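Local coordinates for designed Anbu Protein (PDB 5LOY), which is a designed consensus form of Anbu, an ancestral proteasome-type beta subunit that assembles helically and is probably a peptide hydrolase, as in related proteasome subunits, at residues A[124-129]-A[134-139]; A[141-146]-A[154-159]; A[173-178]-A[221-226]. All coordinates share one frame; numbering follows the deposited sequence.

Overall arrangement
The three contacts step through a proteasome-type Ntn-hydrolase sandwich, whose helices lie outside two antiparallel sheets. Contact 1 is a hairpin edge of one sheet, and contact 2 starts from strand 143-147 of the other; their centres are 13 Å apart. F144 and I146 point into the space between the sheets, where F144 packs on I135 and I146 CG2 lies 3.4 Å from L127 CD1. Contact 3, centred 15 Å from contact 2, continues outward through I155, which touches V175 and W223. Contacts 1 and 3 lie 27 Å apart between centres and do not touch. Strand 143-147 pairs with strand 2-8 near the chain's N-terminus, where this family usually carries its nucleophile. Contacts 2 and 3 both reach the second subunit.

Contact 1 of 3, residues A[124-129]-A[134-139]; sequences RLFLIY and FIEATP
E136 OE2 takes two donors, R124 NE at 2.8 Å and a water that also bridges L125 N and A137 O. R124 approaches side-on: while NE holds OE2, its NH2 donates to E136 OE1 at 3.0 Å. Both bonds are nearly straight and lie in the guanidinium plane, but they meet the carboxylate on its syn side and well out of its plane, the two groups being tilted by 32°. E136 gets there fully extended, with CG anti to the backbone N (chi1 -177°); on the way CG passes over a face of the F126 ring, 4.2 Å from its centroid. F134 lies beside F126 and points the same way, their ring planes at 77°, CD1 being 3.9 Å from F126 CD2. L127 and I135 form a hydrogen-bonded antiparallel pair, L127 N to I135 O at 2.9 Å and I135 N back to L127 O. A137 N adds a third bond, to L125 O. This is a beta hairpin: strand 134-136 ends its sheet within the chain, and strand 110-118 flanks strand 124-128 beyond. Helix 79-94 covers the side of R124, F126 and F134, while L127, I135 and A137 pack against F144 of strand 143-147.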
loop_
_atom_site.group_PDB
_atom_site.type_symbol
_atom_site.label_atom_id
_atom_site.label_comp_id
_atom_site.label_asym_id
_atom_site.label_seq_id
_atom_site.Cartn_x
_atom_site.Cartn_y
_atom_site.Cartn_z
ATOM N N ARG A 124 -11.899 1.485 -24.048
ATOM C CA ARG A 124 -12.617 1.443 -22.771
ATOM C C ARG A 124 -11.960 0.455 -21.798
ATOM O O ARG A 124 -11.239 -0.462 -22.213
ATOM C CB ARG A 124 -14.081 1.073 -23.000
ATOM C CG ARG A 124 -14.846 2.079 -23.847
ATOM C CD ARG A 124 -16.217 1.565 -24.264
ATOM N NE ARG A 124 -17.201 1.708 -23.193
ATOM C CZ ARG A 124 -18.489 1.371 -23.288
ATOM N NH1 ARG A 124 -18.976 0.829 -24.412
ATOM N NH2 ARG A 124 -19.292 1.561 -22.248
ATOM N N LEU A 125 -12.216 0.661 -20.512
ATOM C CA LEU A 125 -11.566 -0.090 -19.456
ATOM C C LEU A 125 -12.542 -0.353 -18.304
ATOM O O LEU A 125 -13.183 0.593 -17.809
ATOM C CB LEU A 125 -10.389 0.713 -18.935
ATOM C CG LEU A 125 -9.559 0.038 -17.843
ATOM C CD1 LEU A 125 -8.882 -1.202 -18.417
ATOM C CD2 LEU A 125 -8.521 0.987 -17.257
ATOM N N PHE A 126 -12.628 -1.619 -17.871
ATOM C CA PHE A 126 -13.579 -2.046 -16.831
ATOM C C PHE A 126 -12.925 -2.828 -15.706
ATOM O O PHE A 126 -11.905 -3.489 -15.922
ATOM C CB PHE A 126 -14.649 -2.944 -17.428
ATOM C CG PHE A 126 -15.553 -2.246 -18.386
ATOM C CD1 PHE A 126 -15.161 -2.045 -19.685
ATOM C CD2 PHE A 126 -16.787 -1.778 -17.988
ATOM C CE1 PHE A 126 -15.998 -1.395 -20.572
ATOM C CE2 PHE A 126 -17.625 -1.108 -18.873
ATOM C CZ PHE A 126 -17.223 -0.912 -20.162
ATOM N N LEU A 127 -13.532 -2.761 -14.519
ATOM C CA LEU A 127 -13.147 -3.592 -13.368
ATOM C C LEU A 127 -14.316 -4.490 -13.024
ATOM O O LEU A 127 -15.430 -3.994 -12.825
ATOM C CB LEU A 127 -12.807 -2.715 -12.181
ATOM C CG LEU A 127 -12.537 -3.379 -10.827
ATOM C CD1 LEU A 127 -11.354 -4.312 -10.889
ATOM C CD2 LEU A 127 -12.258 -2.324 -9.767
ATOM N N ILE A 128 -14.087 -5.802 -12.986
ATOM C CA ILE A 128 -15.147 -6.739 -12.622
ATOM C C ILE A 128 -14.903 -7.234 -11.216
ATOM O O ILE A 128 -13.846 -7.795 -10.908
ATOM C CB ILE A 128 -15.249 -7.933 -13.583
ATOM C CG1 ILE A 128 -15.667 -7.478 -14.970
ATOM C CG2 ILE A 128 -16.304 -8.900 -13.123
ATOM C CD1 ILE A 128 -14.512 -7.073 -15.842
ATOM N N TYR A 129 -15.882 -7.007 -10.361
ATOM C CA TYR A 129 -15.755 -7.347 -8.962
ATOM C C TYR A 129 -16.043 -8.821 -8.703
ATOM O O TYR A 129 -16.650 -9.488 -9.528
ATOM C CB TYR A 129 -16.746 -6.507 -8.148
ATOM C CG TYR A 129 -16.482 -5.017 -8.094
ATOM C CD1 TYR A 129 -15.269 -4.504 -7.615
ATOM C CD2 TYR A 129 -17.479 -4.126 -8.439
ATOM C CE1 TYR A 129 -15.054 -3.140 -7.536
ATOM C CE2 TYR A 129 -17.286 -2.766 -8.351
ATOM C CZ TYR A 129 -16.077 -2.278 -7.906
ATOM O OH TYR A 129 -15.941 -0.910 -7.833
ATOM N N PHE A 134 -19.780 -4.676 -12.157
ATOM C CA PHE A 134 -18.584 -4.022 -12.682
ATOM C C PHE A 134 -18.726 -2.518 -12.854
ATOM O O PHE A 134 -19.821 -1.988 -12.839
ATOM C CB PHE A 134 -18.185 -4.647 -14.047
ATOM C CG PHE A 134 -19.285 -4.619 -15.070
ATOM C CD1 PHE A 134 -19.497 -3.487 -15.850
ATOM C CD2 PHE A 134 -20.116 -5.713 -15.245
ATOM C CE1 PHE A 134 -20.511 -3.456 -16.790
ATOM C CE2 PHE A 134 -21.134 -5.692 -16.181
ATOM C CZ PHE A 134 -21.344 -4.558 -16.951
ATOM N N ILE A 135 -17.587 -1.850 -13.037
ATOM C CA ILE A 135 -17.567 -0.438 -13.320
ATOM C C ILE A 135 -16.583 -0.095 -14.435
ATOM O O ILE A 135 -15.685 -0.864 -14.735
ATOM C CB ILE A 135 -17.221 0.376 -12.067
ATOM C CG1 ILE A 135 -15.861 -0.024 -11.510
ATOM C CG2 ILE A 135 -18.281 0.182 -10.997
ATOM C CD1 ILE A 135 -15.287 0.992 -10.526
ATOM N N GLU A 136 -16.755 1.101 -14.986
ATOM C CA GLU A 136 -15.985 1.603 -16.095
ATOM C C GLU A 136 -15.127 2.816 -15.695
ATOM O O GLU A 136 -15.605 3.752 -15.037
ATOM C CB GLU A 136 -16.935 2.028 -17.232
ATOM C CG GLU A 136 -16.185 2.508 -18.455
ATOM C CD GLU A 136 -17.020 2.716 -19.700
ATOM O OE1 GLU A 136 -18.301 2.720 -19.650
ATOM O OE2 GLU A 136 -16.347 2.891 -20.766
ATOM N N ALA A 137 -13.877 2.829 -16.159
ATOM C CA ALA A 137 -12.962 3.948 -15.907
ATOM C C ALA A 137 -13.413 5.224 -16.606
ATOM O O ALA A 137 -14.034 5.165 -17.652
ATOM C CB ALA A 137 -11.568 3.585 -16.356
ATOM N N THR A 138 -13.069 6.363 -16.014
ATOM C CA THR A 138 -13.403 7.677 -16.548
ATOM C C THR A 138 -12.140 8.567 -16.550
ATOM O O THR A 138 -11.103 8.177 -16.050
ATOM C CB THR A 138 -14.508 8.383 -15.709
ATOM O OG1 THR A 138 -14.035 8.600 -14.368
ATOM C CG2 THR A 138 -15.799 7.572 -15.688
ATOM N N PRO A 139 -12.228 9.769 -17.132
ATOM C CA PRO A 139 -11.102 10.705 -17.011
ATOM C C PRO A 139 -10.666 10.976 -15.565
ATOM O O PRO A 139 -9.461 11.096 -15.290
ATOM C CB PRO A 139 -11.645 11.976 -17.655
ATOM C CG PRO A 139 -12.621 11.484 -18.678
ATOM C CD PRO A 139 -13.238 10.245 -18.100
HETATM O O HOH W 1 -13.673 3.420 -20.280
#

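Contact 2 of 3, residues A[141-146]-A[154-159]; sequences TPFFQI and PILDRV
F143 reaches from its strand to L156 and the carboxylate of D157, and its atoms can be followed outward. CB leaves the strand toward the helix, with CG set between the backbone N and the carbonyl carbon (chi1 70°), and the near half of the ring still stops short of the helix. Contact begins at the far half. CE1 lies 3.9 Å from L156 CB and a little further from L156 CD1. CE2 touches both residues, L156 CB and, at 3.6 Å, D157 OD1; CZ, at the tip, comes closest to each. L156 CB sits 3.6 Å from CZ, over one face of the ring and offset toward the rim in a CH-pi contact, while D157 OD1 is 3.3 Å from CZ but stands at the edge, near the ring plane. The aromatic C-H rim there is weakly positive, which would probably suit the carboxylate oxygen. The other oxygen, D157 OD2, is held by K153 and by S183 of the second subunit. Two residues along the strand, Q145 extends to bring NE2 to 3.7 Å from L156 CD1, a plain packing contact, since that nitrogen is bonded to the hydroxyl of Y2. Strand 143-146 and helix 154-159 run almost exactly antiparallel, their axes 10.5 Å apart at closest approach. The helix lies on the outer side of the sheet formed with strand 2-8, whose Y2 and I6 also touch L156, and helix 166-183 flanks it through C172 and S176.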
loop_
_atom_site.group_PDB
_atom_site.type_symbol
_atom_site.label_atom_id
_atom_site.label_comp_id
_atom_site.label_asym_id
_atom_site.label_seq_id
_atom_site.Cartn_x
_atom_site.Cartn_y
_atom_site.Cartn_z
ATOM N N THR A 141 -11.130 8.856 -12.888
ATOM C CA THR A 141 -10.534 7.626 -12.342
ATOM C C THR A 141 -10.066 6.781 -13.535
ATOM O O THR A 141 -10.771 5.893 -14.000
ATOM C CB THR A 141 -11.530 6.843 -11.457
ATOM O OG1 THR A 141 -11.933 7.649 -10.344
ATOM C CG2 THR A 141 -10.898 5.556 -10.960
ATOM N N PRO A 142 -8.874 7.097 -14.055
ATOM C CA PRO A 142 -8.346 6.532 -15.295
ATOM C C PRO A 142 -7.578 5.215 -15.164
ATOM O O PRO A 142 -7.135 4.682 -16.180
ATOM C CB PRO A 142 -7.388 7.622 -15.773
ATOM C CG PRO A 142 -6.833 8.169 -14.496
ATOM C CD PRO A 142 -7.979 8.139 -13.520
ATOM N N PHE A 143 -7.429 4.674 -13.967
ATOM C CA PHE A 143 -6.810 3.364 -13.855
ATOM C C PHE A 143 -7.504 2.466 -12.831
ATOM O O PHE A 143 -8.190 2.950 -11.937
ATOM C CB PHE A 143 -5.313 3.512 -13.535
ATOM C CG PHE A 143 -5.022 4.026 -12.144
ATOM C CD1 PHE A 143 -4.905 3.148 -11.076
ATOM C CD2 PHE A 143 -4.848 5.394 -11.912
ATOM C CE1 PHE A 143 -4.650 3.615 -9.776
ATOM C CE2 PHE A 143 -4.593 5.867 -10.639
ATOM C CZ PHE A 143 -4.497 4.978 -9.562
ATOM N N PHE A 144 -7.276 1.154 -12.969
ATOM C CA PHE A 144 -7.737 0.150 -12.018
ATOM C C PHE A 144 -6.606 -0.793 -11.651
ATOM O O PHE A 144 -5.664 -0.988 -12.416
ATOM C CB PHE A 144 -8.857 -0.693 -12.608
ATOM C CG PHE A 144 -10.155 0.049 -12.831
ATOM C CD1 PHE A 144 -10.735 0.820 -11.830
ATOM C CD2 PHE A 144 -10.843 -0.113 -14.024
ATOM C CE1 PHE A 144 -11.939 1.467 -12.044
ATOM C CE2 PHE A 144 -12.045 0.512 -14.234
ATOM C CZ PHE A 144 -12.590 1.321 -13.244
ATOM N N GLN A 145 -6.729 -1.405 -10.479
ATOM C CA GLN A 145 -5.731 -2.355 -9.980
ATOM C C GLN A 145 -6.447 -3.502 -9.321
ATOM O O GLN A 145 -7.468 -3.287 -8.659
ATOM C CB GLN A 145 -4.881 -1.724 -8.870
ATOM C CG GLN A 145 -4.245 -0.364 -9.138
ATOM C CD GLN A 145 -3.637 0.190 -7.861
ATOM O OE1 GLN A 145 -4.339 0.736 -7.017
ATOM N NE2 GLN A 145 -2.319 0.028 -7.709
ATOM N N ILE A 146 -5.889 -4.697 -9.433
ATOM C CA ILE A 146 -6.405 -5.858 -8.698
ATOM C C ILE A 146 -5.224 -6.636 -8.123
ATOM O O ILE A 146 -4.091 -6.487 -8.610
ATOM C CB ILE A 146 -7.263 -6.779 -9.584
ATOM C CG1 ILE A 146 -6.484 -7.288 -10.789
ATOM C CG2 ILE A 146 -8.514 -6.052 -10.073
ATOM C CD1 ILE A 146 -7.316 -8.128 -11.736
ATOM N N PRO A 154 0.184 4.802 -4.890
ATOM C CA PRO A 154 0.599 6.203 -4.766
ATOM C C PRO A 154 1.280 6.791 -5.992
ATOM O O PRO A 154 0.967 7.892 -6.396
ATOM C CB PRO A 154 1.549 6.172 -3.586
ATOM C CG PRO A 154 0.990 5.082 -2.728
ATOM C CD PRO A 154 0.586 4.019 -3.707
ATOM N N ILE A 155 2.165 6.039 -6.624
ATOM C CA ILE A 155 2.841 6.553 -7.805
ATOM C C ILE A 155 1.873 6.744 -8.973
ATOM O O ILE A 155 1.998 7.700 -9.730
ATOM C CB ILE A 155 4.075 5.688 -8.190
ATOM C CG1 ILE A 155 4.901 6.393 -9.269
ATOM C CG2 ILE A 155 3.686 4.305 -8.668
ATOM C CD1 ILE A 155 5.503 7.692 -8.785
ATOM N N LEU A 156 0.927 5.826 -9.129
ATOM C CA LEU A 156 -0.107 5.954 -10.167
ATOM C C LEU A 156 -0.979 7.170 -9.896
ATOM O O LEU A 156 -1.315 7.901 -10.819
ATOM C CB LEU A 156 -0.977 4.689 -10.243
ATOM C CG LEU A 156 -0.210 3.462 -10.730
ATOM C CD1 LEU A 156 -0.866 2.145 -10.340
ATOM C CD2 LEU A 156 -0.028 3.516 -12.227
ATOM N N ASP A 157 -1.356 7.408 -8.645
ATOM C CA ASP A 157 -2.117 8.632 -8.331
ATOM C C ASP A 157 -1.319 9.912 -8.650
ATOM O O ASP A 157 -1.885 10.892 -9.070
ATOM C CB ASP A 157 -2.565 8.674 -6.857
ATOM C CG ASP A 157 -3.804 7.799 -6.563
ATOM O OD1 ASP A 157 -4.638 7.574 -7.480
ATOM O OD2 ASP A 157 -3.939 7.334 -5.394
ATOM N N ARG A 158 -0.013 9.901 -8.424
ATOM C CA ARG A 158 0.793 11.102 -8.630
ATOM C C ARG A 158 0.945 11.444 -10.091
ATOM O O ARG A 158 0.950 12.606 -10.434
ATOM C CB ARG A 158 2.199 10.957 -8.030
ATOM C CG ARG A 158 2.265 11.072 -6.508
ATOM C CD ARG A 158 3.686 10.814 -5.992
ATOM N NE ARG A 158 3.762 10.661 -4.543
ATOM C CZ ARG A 158 3.829 11.667 -3.674
ATOM N NH1 ARG A 158 3.825 12.938 -4.095
ATOM N NH2 ARG A 158 3.910 11.392 -2.369
ATOM N N VAL A 159 1.058 10.438 -10.943
ATOM C CA VAL A 159 1.466 10.646 -12.333
ATOM C C VAL A 159 0.330 10.577 -13.373
ATOM O O VAL A 159 0.270 11.415 -14.274
ATOM C CB VAL A 159 2.572 9.633 -12.703
ATOM C CG1 VAL A 159 2.946 9.741 -14.162
ATOM C CG2 VAL A 159 3.797 9.876 -11.850
#

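Contact 3 of 3, residues A[173-178]-A[221-226]; sequences ALVSFD and KQWSEG
The outer helical layer of the proteasome-type sandwich supplies both partners here: V175 of helix 166-183 and W223 of helix 214-232. W223 has CG anti to its backbone N (chi1 -178°), which carries the indole across to the facing helix, where V175 meets it at about a right angle. Both methyls lie against the indole. V175 CG1 stands over one face near the rim, 3.2 Å from W223 NE1 and 3.5 Å from W223 CE2, while CG2 sits 4.2 Å from the centroid of the five-membered ring and almost exactly on its normal. D178 approaches from the edge instead, its OD2 lying 3.8 Å from W223 CD1 with the carboxylate turned steeply to the indole plane. That carboxylate is busy elsewhere: OD1 takes R220 and R182, and OD2 pairs with R158 of the second subunit. Replacing W223 by an alanine would probably open a gap over V175 and leave L234 of the second subunit without its aromatic neighbour. I155 packs on V175 and W223 from within the chain. What results is a buried helix-helix contact in which one indole lies over a beta-branched side chain, set at the subunit interface of an Ntn-hydrolase fold.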
loop_
_atom_site.group_PDB
_atom_site.type_symbol
_atom_site.label_atom_id
_atom_site.label_comp_id
_atom_site.label_asym_id
_atom_site.label_seq_id
_atom_site.Cartn_x
_atom_site.Cartn_y
_atom_site.Cartn_z
ATOM N N ALA A 173 3.607 2.307 -14.631
ATOM C CA ALA A 173 3.243 0.927 -14.263
ATOM C C ALA A 173 4.446 0.119 -13.767
ATOM O O ALA A 173 4.362 -0.556 -12.754
ATOM C CB ALA A 173 2.600 0.205 -15.438
ATOM N N LEU A 174 5.570 0.206 -14.463
ATOM C CA LEU A 174 6.733 -0.590 -14.083
ATOM C C LEU A 174 7.311 -0.200 -12.711
ATOM O O LEU A 174 7.674 -1.056 -11.894
ATOM C CB LEU A 174 7.797 -0.526 -15.172
ATOM C CG LEU A 174 7.365 -1.245 -16.456
ATOM C CD1 LEU A 174 8.418 -1.103 -17.533
ATOM C CD2 LEU A 174 7.118 -2.732 -16.211
ATOM N N VAL A 175 7.354 1.094 -12.458
ATOM C CA VAL A 175 7.813 1.613 -11.187
ATOM C C VAL A 175 6.856 1.183 -10.064
ATOM O O VAL A 175 7.286 0.790 -8.968
ATOM C CB VAL A 175 7.935 3.161 -11.293
ATOM C CG1 VAL A 175 7.976 3.810 -9.935
ATOM C CG2 VAL A 175 9.173 3.506 -12.101
ATOM N N SER A 176 5.560 1.239 -10.352
ATOM C CA SER A 176 4.535 0.683 -9.461
ATOM C C SER A 176 4.808 -0.789 -9.088
ATOM O O SER A 176 4.632 -1.184 -7.931
ATOM C CB SER A 176 3.160 0.792 -10.116
ATOM O OG SER A 176 2.151 0.453 -9.183
ATOM N N PHE A 177 5.232 -1.593 -10.060
ATOM C CA PHE A 177 5.574 -2.973 -9.777
ATOM C C PHE A 177 6.833 -3.095 -8.966
ATOM O O PHE A 177 6.926 -3.947 -8.081
ATOM C CB PHE A 177 5.708 -3.792 -11.056
ATOM C CG PHE A 177 4.417 -4.357 -11.508
ATOM C CD1 PHE A 177 3.520 -3.569 -12.208
ATOM C CD2 PHE A 177 4.062 -5.661 -11.201
ATOM C CE1 PHE A 177 2.296 -4.063 -12.608
ATOM C CE2 PHE A 177 2.823 -6.160 -11.585
ATOM C CZ PHE A 177 1.937 -5.357 -12.280
ATOM N N ASP A 178 7.816 -2.265 -9.268
ATOM C CA ASP A 178 9.081 -2.280 -8.534
ATOM C C ASP A 178 8.835 -2.101 -7.043
ATOM O O ASP A 178 9.322 -2.880 -6.233
ATOM C CB ASP A 178 9.998 -1.189 -9.067
ATOM C CG ASP A 178 11.265 -1.016 -8.243
ATOM O OD1 ASP A 178 11.954 -2.012 -7.911
ATOM O OD2 ASP A 178 11.584 0.151 -7.934
ATOM N N LYS A 221 17.256 0.762 -11.151
ATOM C CA LYS A 221 18.466 1.303 -10.612
ATOM C C LYS A 221 18.457 2.824 -10.691
ATOM O O LYS A 221 18.899 3.479 -9.771
ATOM C CB LYS A 221 19.645 0.701 -11.363
ATOM C CG LYS A 221 21.006 1.312 -11.097
ATOM C CD LYS A 221 22.020 0.621 -12.001
ATOM C CE LYS A 221 23.069 1.568 -12.559
ATOM N NZ LYS A 221 24.103 1.814 -11.526
ATOM N N GLN A 222 17.963 3.390 -11.783
ATOM C CA GLN A 222 17.923 4.838 -11.910
ATOM C C GLN A 222 16.816 5.446 -11.059
ATOM O O GLN A 222 16.974 6.565 -10.572
ATOM C CB GLN A 222 17.743 5.261 -13.350
ATOM C CG GLN A 222 18.988 4.979 -14.190
ATOM C CD GLN A 222 18.915 5.583 -15.587
ATOM O OE1 GLN A 222 18.165 6.518 -15.794
ATOM N NE2 GLN A 222 19.674 5.059 -16.535
ATOM N N TRP A 223 15.702 4.737 -10.890
ATOM C CA TRP A 223 14.617 5.221 -10.024
ATOM C C TRP A 223 15.098 5.266 -8.592
ATOM O O TRP A 223 14.953 6.264 -7.901
ATOM C CB TRP A 223 13.403 4.312 -10.135
ATOM C CG TRP A 223 12.203 4.706 -9.353
ATOM C CD1 TRP A 223 11.508 3.912 -8.508
ATOM C CD2 TRP A 223 11.490 5.964 -9.392
ATOM N NE1 TRP A 223 10.421 4.590 -7.983
ATOM C CE2 TRP A 223 10.386 5.850 -8.516
ATOM C CE3 TRP A 223 11.692 7.163 -10.052
ATOM C CZ2 TRP A 223 9.484 6.885 -8.311
ATOM C CZ3 TRP A 223 10.809 8.181 -9.851
ATOM C CH2 TRP A 223 9.717 8.045 -8.990
ATOM N N SER A 224 15.719 4.184 -8.173
ATOM C CA SER A 224 16.347 4.127 -6.869
ATOM C C SER A 224 17.361 5.273 -6.624
ATOM O O SER A 224 17.278 5.947 -5.623
ATOM C CB SER A 224 16.988 2.772 -6.696
ATOM O OG SER A 224 17.661 2.713 -5.489
ATOM N N GLU A 225 18.304 5.492 -7.531
ATOM C CA GLU A 225 19.290 6.588 -7.380
ATOM C C GLU A 225 18.600 7.962 -7.352
ATOM O O GLU A 225 18.946 8.808 -6.538
ATOM C CB GLU A 225 20.391 6.548 -8.472
ATOM N N GLY A 226 17.602 8.168 -8.205
ATOM C CA GLY A 226 16.923 9.457 -8.295
ATOM C C GLY A 226 16.023 9.722 -7.093
ATOM O O GLY A 226 15.849 10.868 -6.690
#